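Local coordinates for mandelate racemase/muconate lactonizing enzyme family protein (Roseovarius sp. TM1035, PDB 3T9P), which probably abstracts a proton next to a substrate carboxylate, as enolase-superfamily relatives do, although its own reaction has not been established, at residues Thr30-Phe35 and Ile60-Phe65; Arg67-His72 and Ser98-Ala103; Leu107-Trp112 and Asp280-Gly285. All coordinates share one frame; numbering follows the deposited sequence.

Interaction 1. Residues Thr30-Phe35 and Ile60-Phe65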
loop_
_atom_site.group_PDB
_atom_site.type_symbol
_atom_site.label_atom_id
_atom_site.label_comp_id
_atom_site.label_asym_id
_atom_site.label_seq_id
_atom_site.Cartn_x
_atom_site.Cartn_y
_atom_site.Cartn_z
ATOM N N THR A 30 3.781 -8.165 -20.773
ATOM C CA THR A 30 4.829 -8.161 -19.792
ATOM C C THR A 30 5.841 -9.310 -19.991
ATOM O O THR A 30 5.490 -10.393 -20.349
ATOM C CB THR A 30 4.276 -8.237 -18.338
ATOM O OG1 THR A 30 3.541 -9.442 -18.163
ATOM C CG2 THR A 30 3.419 -6.972 -17.992
ATOM N N PHE A 31 7.095 -9.016 -19.758
ATOM C CA PHE A 31 8.165 -9.956 -19.816
ATOM C C PHE A 31 8.910 -9.772 -18.499
ATOM O O PHE A 31 9.470 -8.751 -18.273
ATOM C CB PHE A 31 9.126 -9.639 -20.982
ATOM C CG PHE A 31 8.496 -9.576 -22.350
ATOM C CD1 PHE A 31 7.744 -8.525 -22.738
ATOM C CD2 PHE A 31 8.748 -10.519 -23.274
ATOM C CE1 PHE A 31 7.218 -8.466 -23.985
ATOM C CE2 PHE A 31 8.203 -10.446 -24.493
ATOM C CZ PHE A 31 7.433 -9.425 -24.838
ATOM N N CYS A 32 8.938 -10.790 -17.667
ATOM C CA CYS A 32 9.543 -10.708 -16.349
ATOM C C CYS A 32 10.398 -11.874 -15.887
ATOM O O CYS A 32 10.350 -12.914 -16.434
ATOM C CB CYS A 32 8.440 -10.482 -15.314
ATOM S SG CYS A 32 7.119 -11.715 -15.351
ATOM N N ASN A 33 11.176 -11.588 -14.876
ATOM C CA ASN A 33 11.808 -12.493 -13.965
ATOM C C ASN A 33 11.496 -11.954 -12.563
ATOM O O ASN A 33 10.728 -11.050 -12.456
ATOM C CB ASN A 33 13.263 -12.793 -14.211
ATOM C CG ASN A 33 14.191 -11.610 -14.008
ATOM O OD1 ASN A 33 13.938 -10.681 -13.298
ATOM N ND2 ASN A 33 15.306 -11.694 -14.664
ATOM N N GLU A 34 12.009 -12.563 -11.528
ATOM C CA GLU A 34 11.808 -12.100 -10.184
ATOM C C GLU A 34 12.260 -10.650 -9.941
ATOM O O GLU A 34 11.736 -10.008 -9.113
ATOM C CB GLU A 34 12.527 -12.985 -9.167
ATOM C CG GLU A 34 11.610 -13.529 -8.144
ATOM C CD GLU A 34 12.158 -14.759 -7.300
ATOM O OE1 GLU A 34 12.563 -14.567 -6.165
ATOM O OE2 GLU A 34 12.149 -15.892 -7.783
ATOM N N PHE A 35 13.273 -10.211 -10.650
ATOM C CA PHE A 35 13.866 -8.917 -10.474
ATOM C C PHE A 35 13.278 -7.799 -11.309
ATOM O O PHE A 35 13.239 -6.701 -10.833
ATOM C CB PHE A 35 15.373 -8.964 -10.607
ATOM C CG PHE A 35 16.009 -9.753 -9.562
ATOM C CD1 PHE A 35 16.153 -9.263 -8.315
ATOM C CD2 PHE A 35 16.376 -11.037 -9.798
ATOM C CE1 PHE A 35 16.709 -10.018 -7.351
ATOM C CE2 PHE A 35 16.921 -11.799 -8.824
ATOM C CZ PHE A 35 17.077 -11.300 -7.623
ATOM N N ILE A 60 5.561 -11.028 -9.127
ATOM C CA ILE A 60 4.246 -10.806 -8.445
ATOM C C ILE A 60 3.637 -9.541 -9.042
ATOM O O ILE A 60 2.418 -9.479 -9.346
ATOM C CB ILE A 60 4.488 -10.695 -6.925
ATOM C CG1 ILE A 60 5.073 -12.040 -6.400
ATOM C CG2 ILE A 60 3.082 -10.312 -6.202
ATOM C CD1 ILE A 60 5.468 -11.913 -4.816
ATOM N N THR A 61 4.455 -8.513 -9.173
ATOM C CA THR A 61 3.944 -7.285 -9.702
ATOM C C THR A 61 3.311 -7.472 -11.110
ATOM O O THR A 61 2.297 -6.834 -11.459
ATOM C CB THR A 61 5.118 -6.283 -9.780
ATOM O OG1 THR A 61 5.598 -6.022 -8.458
ATOM C CG2 THR A 61 4.614 -4.942 -10.393
ATOM N N CYS A 62 3.892 -8.356 -11.947
ATOM C CA CYS A 62 3.315 -8.565 -13.332
ATOM C C CYS A 62 2.018 -9.381 -13.287
ATOM O O CYS A 62 1.092 -9.104 -14.032
ATOM C CB CYS A 62 4.384 -9.201 -14.321
ATOM S SG CYS A 62 5.671 -7.948 -14.857
ATOM N N THR A 63 1.884 -10.266 -12.334
ATOM C CA THR A 63 0.627 -10.935 -12.121
ATOM C C THR A 63 -0.455 -9.900 -11.753
ATOM O O THR A 63 -1.525 -9.907 -12.266
ATOM C CB THR A 63 0.738 -11.945 -10.983
ATOM O OG1 THR A 63 1.669 -12.965 -11.319
ATOM C CG2 THR A 63 -0.620 -12.517 -10.650
ATOM N N ILE A 64 -0.083 -8.981 -10.886
ATOM C CA ILE A 64 -0.925 -7.883 -10.484
ATOM C C ILE A 64 -1.268 -6.951 -11.660
ATOM O O ILE A 64 -2.366 -6.501 -11.769
ATOM C CB ILE A 64 -0.313 -7.096 -9.324
ATOM C CG1 ILE A 64 -0.276 -7.949 -8.073
ATOM C CG2 ILE A 64 -1.044 -5.773 -9.123
ATOM C CD1 ILE A 64 0.390 -7.390 -6.932
ATOM N N PHE A 65 -0.299 -6.707 -12.524
ATOM C CA PHE A 65 -0.488 -5.829 -13.657
ATOM C C PHE A 65 -1.607 -6.396 -14.500
ATOM O O PHE A 65 -2.511 -5.717 -14.855
ATOM C CB PHE A 65 0.797 -5.780 -14.498
ATOM C CG PHE A 65 0.696 -4.968 -15.736
ATOM C CD1 PHE A 65 1.080 -3.662 -15.735
ATOM C CD2 PHE A 65 0.222 -5.506 -16.918
ATOM C CE1 PHE A 65 0.982 -2.917 -16.852
ATOM C CE2 PHE A 65 0.146 -4.754 -18.067
ATOM C CZ PHE A 65 0.508 -3.488 -18.036
#
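Two cysteines, Cys32 and Cys62, meet here without forming a disulfide: their SG atoms lie 4.1 Å apart, far beyond bonding distance, and the pair packs as apolar side chains. This is strand-on-helix packing in the N-terminal capping domain of an enolase-superfamily enzyme, where strand residues 30-32 run nearly antiparallel (166°) to helical residues 60-65, their axes 9.2 Å apart at the closest. Cys62 is the centre of the contact. Its SG, turned anti to its own carbonyl carbon (chi1 -75°), comes between two strand residues and touches Thr30 CB and Cys32 CB, each at 3.8 Å. Thr30 and Cys32, being two apart on the strand, both direct their side chains at the helix, whereas Phe31 between them points away from it and packs on Tyr383 and Trp377.

Thr30 divides its branches between two jobs. Its hydroxyl is hydrogen-bonded to His66 NE2, one residue beyond the helical segment, so this buried oxygen is satisfied. The methyl goes to Phe65, whose ring leaves the helix with CG anti to the backbone N (chi1 177°) and slides past the threonine in the opposite direction. The result is a CH-pi contact: Thr30 CG2 sits over one face of the Phe65 ring, 4.1 Å from its centroid and nearest to CD2, at 3.7 Å.

Interaction 2. Residues Arg67-His72 and Ser98-Ala103. With SO4 (sulfate ion), chain D.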
loop_
_atom_site.group_PDB
_atom_site.type_symbol
_atom_site.label_atom_id
_atom_site.label_comp_id
_atom_site.label_asym_id
_atom_site.label_seq_id
_atom_site.Cartn_x
_atom_site.Cartn_y
_atom_site.Cartn_z
ATOM N N ARG A 67 -3.858 -8.654 -13.605
ATOM C CA ARG A 67 -5.096 -8.728 -12.815
ATOM C C ARG A 67 -5.859 -7.396 -12.620
ATOM O O ARG A 67 -7.019 -7.338 -12.707
ATOM C CB ARG A 67 -4.799 -9.396 -11.468
ATOM C CG ARG A 67 -5.978 -9.833 -10.641
ATOM C CD ARG A 67 -6.550 -11.204 -10.937
ATOM N NE ARG A 67 -5.612 -12.290 -10.984
ATOM C CZ ARG A 67 -5.375 -13.151 -10.010
ATOM N NH1 ARG A 67 -6.008 -13.091 -8.858
ATOM N NH2 ARG A 67 -4.473 -14.079 -10.196
ATOM N N GLN A 68 -5.094 -6.373 -12.305
ATOM C CA GLN A 68 -5.587 -5.119 -11.817
ATOM C C GLN A 68 -5.280 -3.802 -12.555
ATOM O O GLN A 68 -5.907 -2.826 -12.280
ATOM C CB GLN A 68 -5.297 -5.000 -10.314
ATOM C CG GLN A 68 -5.843 -6.108 -9.471
ATOM C CD GLN A 68 -5.376 -6.075 -8.041
ATOM O OE1 GLN A 68 -6.028 -5.518 -7.192
ATOM N NE2 GLN A 68 -4.282 -6.658 -7.783
ATOM N N ILE A 69 -4.336 -3.807 -13.473
ATOM C CA ILE A 69 -4.067 -2.646 -14.295
ATOM C C ILE A 69 -4.645 -2.805 -15.714
ATOM O O ILE A 69 -5.453 -2.038 -16.114
ATOM C CB ILE A 69 -2.542 -2.310 -14.366
ATOM C CG1 ILE A 69 -1.932 -2.173 -12.972
ATOM C CG2 ILE A 69 -2.255 -1.099 -15.262
ATOM C CD1 ILE A 69 -2.292 -1.073 -12.245
ATOM N N ALA A 70 -4.268 -3.854 -16.405
ATOM C CA ALA A 70 -4.637 -4.088 -17.817
ATOM C C ALA A 70 -6.118 -4.075 -18.103
ATOM O O ALA A 70 -6.496 -3.427 -19.063
ATOM C CB ALA A 70 -4.026 -5.380 -18.315
ATOM N N PRO A 71 -6.974 -4.678 -17.222
ATOM C CA PRO A 71 -8.409 -4.693 -17.566
ATOM C C PRO A 71 -9.014 -3.326 -17.652
ATOM O O PRO A 71 -9.968 -3.131 -18.434
ATOM C CB PRO A 71 -9.064 -5.509 -16.423
ATOM C CG PRO A 71 -7.953 -6.501 -16.094
ATOM C CD PRO A 71 -6.715 -5.543 -16.043
ATOM N N HIS A 72 -8.480 -2.360 -16.894
ATOM C CA HIS A 72 -9.039 -1.059 -16.882
ATOM C C HIS A 72 -8.422 -0.190 -17.974
ATOM O O HIS A 72 -9.014 0.825 -18.353
ATOM C CB HIS A 72 -8.818 -0.388 -15.495
ATOM C CG HIS A 72 -9.317 -1.235 -14.375
ATOM N ND1 HIS A 72 -10.642 -1.587 -14.255
ATOM C CD2 HIS A 72 -8.669 -1.838 -13.356
ATOM C CE1 HIS A 72 -10.784 -2.423 -13.232
ATOM N NE2 HIS A 72 -9.604 -2.559 -12.649
ATOM N N SER A 98 1.930 -0.134 -2.144
ATOM C CA SER A 98 3.017 -0.272 -3.036
ATOM C C SER A 98 2.724 -1.157 -4.285
ATOM O O SER A 98 3.083 -0.782 -5.378
ATOM C CB SER A 98 4.207 -0.794 -2.279
ATOM O OG SER A 98 5.325 -0.944 -3.192
ATOM N N TYR A 99 2.167 -2.367 -4.139
ATOM C CA TYR A 99 2.175 -3.232 -5.364
ATOM C C TYR A 99 1.311 -2.723 -6.484
ATOM O O TYR A 99 1.674 -2.857 -7.589
ATOM C CB TYR A 99 1.693 -4.636 -5.007
ATOM C CG TYR A 99 2.835 -5.556 -4.640
ATOM C CD1 TYR A 99 3.701 -6.029 -5.623
ATOM C CD2 TYR A 99 2.987 -6.010 -3.325
ATOM C CE1 TYR A 99 4.714 -6.838 -5.271
ATOM C CE2 TYR A 99 3.988 -6.906 -2.969
ATOM C CZ TYR A 99 4.852 -7.288 -3.972
ATOM O OH TYR A 99 5.832 -8.225 -3.689
ATOM N N LEU A 100 0.190 -2.100 -6.240
ATOM C CA LEU A 100 -0.598 -1.553 -7.341
ATOM C C LEU A 100 0.208 -0.483 -8.109
ATOM O O LEU A 100 0.147 -0.415 -9.274
ATOM C CB LEU A 100 -1.899 -0.949 -6.843
ATOM C CG LEU A 100 -2.998 -0.508 -7.828
ATOM C CD1 LEU A 100 -3.688 -1.591 -8.492
ATOM C CD2 LEU A 100 -3.965 0.458 -7.237
ATOM N N ARG A 101 0.907 0.352 -7.368
ATOM C CA ARG A 101 1.751 1.381 -7.929
ATOM C C ARG A 101 2.951 0.851 -8.745
ATOM O O ARG A 101 3.254 1.314 -9.807
ATOM C CB ARG A 101 2.218 2.323 -6.845
ATOM C CG ARG A 101 1.097 3.017 -6.024
ATOM C CD ARG A 101 -0.136 3.386 -6.741
ATOM N NE ARG A 101 -1.130 4.164 -5.996
ATOM C CZ ARG A 101 -2.078 4.877 -6.560
ATOM N NH1 ARG A 101 -2.148 4.906 -7.841
ATOM N NH2 ARG A 101 -2.948 5.558 -5.856
ATOM N N ARG A 102 3.544 -0.199 -8.209
ATOM C CA ARG A 102 4.684 -0.838 -8.818
ATOM C C ARG A 102 4.224 -1.336 -10.195
ATOM O O ARG A 102 4.917 -1.166 -11.161
ATOM C CB ARG A 102 5.108 -2.047 -7.968
ATOM C CG ARG A 102 5.990 -1.773 -6.740
ATOM C CD ARG A 102 6.285 -3.003 -5.929
ATOM N NE ARG A 102 7.019 -2.705 -4.723
ATOM C CZ ARG A 102 8.319 -2.885 -4.539
ATOM N NH1 ARG A 102 9.056 -3.484 -5.447
ATOM N NH2 ARG A 102 8.856 -2.484 -3.416
ATOM N N ALA A 103 3.033 -1.893 -10.253
ATOM C CA ALA A 103 2.472 -2.365 -11.500
ATOM C C ALA A 103 2.053 -1.243 -12.492
ATOM O O ALA A 103 2.358 -1.291 -13.665
ATOM C CB ALA A 103 1.368 -3.324 -11.252
HETATM S S SO4 D . -2.485 -15.187 -13.536
HETATM O O1 SO4 D . -3.174 -15.855 -14.659
HETATM O O2 SO4 D . -3.571 -14.882 -12.599
HETATM O O3 SO4 D . -1.469 -16.079 -12.958
HETATM O O4 SO4 D . -1.817 -13.912 -13.913
#
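Arg67 NH2 is gripped by two anionic groups, sulfate O2 at 2.7 Å (N-H...O angle 153°) and, in a salt bridge, Asp59 of the second subunit. It belongs to one of two helices that pack across each other within the capping domain. The sulfate, probably carried over from crystallisation, meets the guanidinium at its edge and is also held by Gln384, while Arg67 NH1 bonds to Asn57 of that second subunit. The arginine chain is bent at chi2 and chi3 and takes no part in the packing between the two helices.

In that packing, residues 67-72 of helix 58-73 and residues 98-103 of helix 98-119 cross at -48°, with their axes 9.8 Å apart. The first helix widens into a pi-type turn at 67-69 and kinks at Pro71 and His72, whose N atoms make no bond to the turn before, Pro71 having no N-H to give. Ile69, at the end of the widened turn, makes the largest contribution to the packing and uses two successive carbons. Its CG1 rests on Ala103 CB at 3.9 Å; its CD1 reaches on to the Leu100 side chain, meeting CD1 of that residue at 4.0 Å, and also touches the Leu100 carbonyl oxygen. Leu100 does not aim directly at the other helix, but with CG anti to the backbone N (chi1 -170°) its CD1 leans across, coming within 4.2 Å of Gln68 CB as well.

On another side of helix 98-119, the extended Arg102 side chain lies beside Ser98, one turn earlier, while its NH2 bonds to the Lys94 carbonyl of the second subunit. Arg102 NE donates to Ser98 OG at 2.9 Å, with the oxygen in the guanidinium plane.

Interaction 3. Residues Leu107-Trp112 and Asp280-Gly285. With FMT (formic acid), chain E.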
loop_
_atom_site.group_PDB
_atom_site.type_symbol
_atom_site.label_atom_id
_atom_site.label_comp_id
_atom_site.label_asym_id
_atom_site.label_seq_id
_atom_site.Cartn_x
_atom_site.Cartn_y
_atom_site.Cartn_z
ATOM N N LEU A 107 2.547 0.425 -16.994
ATOM C CA LEU A 107 1.600 1.107 -17.924
ATOM C C LEU A 107 2.021 2.565 -18.261
ATOM O O LEU A 107 2.116 2.950 -19.422
ATOM C CB LEU A 107 0.143 1.117 -17.391
ATOM C CG LEU A 107 -0.948 1.867 -18.281
ATOM C CD1 LEU A 107 -1.301 1.091 -19.604
ATOM C CD2 LEU A 107 -2.235 1.850 -17.506
ATOM N N ASP A 108 2.260 3.391 -17.245
ATOM C CA ASP A 108 2.632 4.782 -17.494
ATOM C C ASP A 108 3.905 4.893 -18.341
ATOM O O ASP A 108 3.931 5.660 -19.363
ATOM C CB ASP A 108 2.836 5.478 -16.106
ATOM C CG ASP A 108 3.443 6.860 -16.223
ATOM O OD1 ASP A 108 2.705 7.874 -16.044
ATOM O OD2 ASP A 108 4.683 6.922 -16.467
ATOM N N THR A 109 4.952 4.179 -17.951
ATOM C CA THR A 109 6.255 4.321 -18.677
ATOM C C THR A 109 6.204 3.803 -20.121
ATOM O O THR A 109 6.838 4.347 -20.977
ATOM C CB THR A 109 7.442 3.629 -17.925
ATOM O OG1 THR A 109 7.035 2.317 -17.547
ATOM C CG2 THR A 109 7.791 4.400 -16.616
ATOM N N ALA A 110 5.418 2.758 -20.391
ATOM C CA ALA A 110 5.321 2.246 -21.752
ATOM C C ALA A 110 4.597 3.299 -22.593
ATOM O O ALA A 110 4.906 3.501 -23.745
ATOM C CB ALA A 110 4.471 0.919 -21.733
ATOM N N LEU A 111 3.569 3.936 -22.013
ATOM C CA LEU A 111 2.818 4.929 -22.794
ATOM C C LEU A 111 3.637 6.199 -23.090
ATOM O O LEU A 111 3.471 6.813 -24.159
ATOM C CB LEU A 111 1.501 5.266 -22.092
ATOM C CG LEU A 111 0.452 4.147 -22.065
ATOM C CD1 LEU A 111 -0.680 4.565 -21.111
ATOM C CD2 LEU A 111 -0.118 3.840 -23.478
ATOM N N TRP A 112 4.460 6.670 -22.145
ATOM C CA TRP A 112 5.354 7.816 -22.493
ATOM C C TRP A 112 6.293 7.421 -23.641
ATOM O O TRP A 112 6.573 8.233 -24.498
ATOM C CB TRP A 112 6.166 8.291 -21.240
ATOM C CG TRP A 112 5.259 8.992 -20.232
ATOM C CD1 TRP A 112 4.846 8.530 -18.972
ATOM C CD2 TRP A 112 4.697 10.272 -20.403
ATOM N NE1 TRP A 112 4.076 9.478 -18.358
ATOM C CE2 TRP A 112 3.921 10.548 -19.235
ATOM C CE3 TRP A 112 4.762 11.238 -21.450
ATOM C CZ2 TRP A 112 3.206 11.751 -19.088
ATOM C CZ3 TRP A 112 3.994 12.426 -21.324
ATOM C CH2 TRP A 112 3.234 12.668 -20.145
ATOM N N ASP A 280 10.366 7.965 -5.880
ATOM C CA ASP A 280 10.990 7.042 -6.788
ATOM C C ASP A 280 9.979 6.817 -7.866
ATOM O O ASP A 280 8.854 6.410 -7.579
ATOM C CB ASP A 280 11.284 5.697 -6.022
ATOM C CG ASP A 280 11.865 4.580 -6.950
ATOM O OD1 ASP A 280 11.139 4.063 -7.791
ATOM O OD2 ASP A 280 13.073 4.259 -6.788
ATOM N N VAL A 281 10.379 7.034 -9.128
ATOM C CA VAL A 281 9.392 7.005 -10.255
ATOM C C VAL A 281 8.576 5.659 -10.233
ATOM O O VAL A 281 7.323 5.584 -10.455
ATOM C CB VAL A 281 10.131 7.276 -11.609
ATOM C CG1 VAL A 281 9.167 6.982 -12.833
ATOM C CG2 VAL A 281 10.549 8.659 -11.639
ATOM N N MET A 282 9.309 4.579 -10.034
ATOM C CA MET A 282 8.737 3.211 -10.210
ATOM C C MET A 282 7.909 2.861 -8.963
ATOM O O MET A 282 6.906 2.217 -9.119
ATOM C CB MET A 282 9.851 2.116 -10.316
ATOM C CG MET A 282 10.448 1.967 -11.665
ATOM S SD MET A 282 10.441 3.342 -12.879
ATOM C CE MET A 282 10.706 2.390 -14.411
ATOM N N TYR A 283 8.304 3.257 -7.733
ATOM C CA TYR A 283 7.426 2.977 -6.585
ATOM C C TYR A 283 6.191 3.880 -6.572
ATOM O O TYR A 283 5.182 3.603 -5.888
ATOM C CB TYR A 283 8.188 3.191 -5.254
ATOM C CG TYR A 283 9.345 2.289 -5.025
ATOM C CD1 TYR A 283 9.312 0.963 -5.441
ATOM C CD2 TYR A 283 10.472 2.742 -4.284
ATOM C CE1 TYR A 283 10.408 0.067 -5.172
ATOM C CE2 TYR A 283 11.529 1.898 -3.980
ATOM C CZ TYR A 283 11.484 0.558 -4.439
ATOM O OH TYR A 283 12.526 -0.253 -4.150
ATOM N N MET A 284 6.308 5.016 -7.229
ATOM C CA MET A 284 5.205 6.023 -7.213
ATOM C C MET A 284 4.036 5.626 -8.152
ATOM O O MET A 284 2.903 6.132 -8.012
ATOM C CB MET A 284 5.728 7.326 -7.864
ATOM C CG MET A 284 6.289 8.285 -6.801
ATOM S SD MET A 284 5.183 8.647 -5.408
ATOM C CE MET A 284 3.710 9.187 -6.228
ATOM N N GLY A 285 4.319 4.795 -9.162
ATOM C CA GLY A 285 3.269 4.548 -10.162
ATOM C C GLY A 285 3.518 5.232 -11.498
ATOM O O GLY A 285 2.621 5.267 -12.339
HETATM C C FMT E . 15.771 0.296 -3.686
HETATM O O1 FMT E . 16.477 -0.572 -3.058
HETATM O O2 FMT E . 14.745 0.824 -3.230
HETATM O O HOH W 1 2.212 7.914 -13.193
#
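Asp108 brings its CB to 3.8 Å from Gly285 O, and a water joins the same two residues, donating to Gly285 O at 2.8 Å and more weakly to Asp108 OD1. With CG anti to the backbone N (chi1 171°), the buried carboxylate also receives the backbone N-H groups of Met287 and His288, at the start of helix 287-299. The partial positive charge of that helix end would probably favour its ionised form.

Thr109, next along, offers its methyl: CG2 meets Met282 CE at 4.2 Å, the two side chains crossing at about a right angle, while OG1 bonds to Thr105 O and Gln52 N. One turn beyond Asp108, Trp112 returns to it through a weak bond from NE1 to OD1.

Across the contact, Asp280 is the N-cap of a short, weakly bonded helix at about 281-284, its OD1 taking Tyr283 N at 2.9 Å and, weakly, Met282 N; Gly285 ends the helix with positive phi. Tyr283 OH donates to a bound formic acid molecule, probably from the crystallisation liquor, whose O2 lies 2.6 Å away in the ring plane. A phenylalanine in place of Tyr283 would probably cost this molecule the bond, leaving it to rely more on Lys94 of the second subunit.

The second oxygen of Asp280 pairs with His307, an arrangement consistent with the His-Asp dyad of mandelate racemases, here on a barrel loop packed against the capping domain.

Overall arrangement
The three contacts follow one another along the chain, neither nesting nor crossing. Interaction 1 closes a loop of 24 residues, half of them strand, bringing helix 58-73 onto the antiparallel sheet. The same helix continues into interaction 2, which closes a second loop of 25 residues containing helix 82-91; Phe65 packs against Ala103 where the two meet. Helix 98-119 then carries the chain to interaction 3, whose loop of 167 residues takes in most of the barrel strands and ties the capping domain to the C-terminal domain. Arg101 and Arg102 touch Tyr283, linking interactions 2 and 3, and the second subunit borders all three.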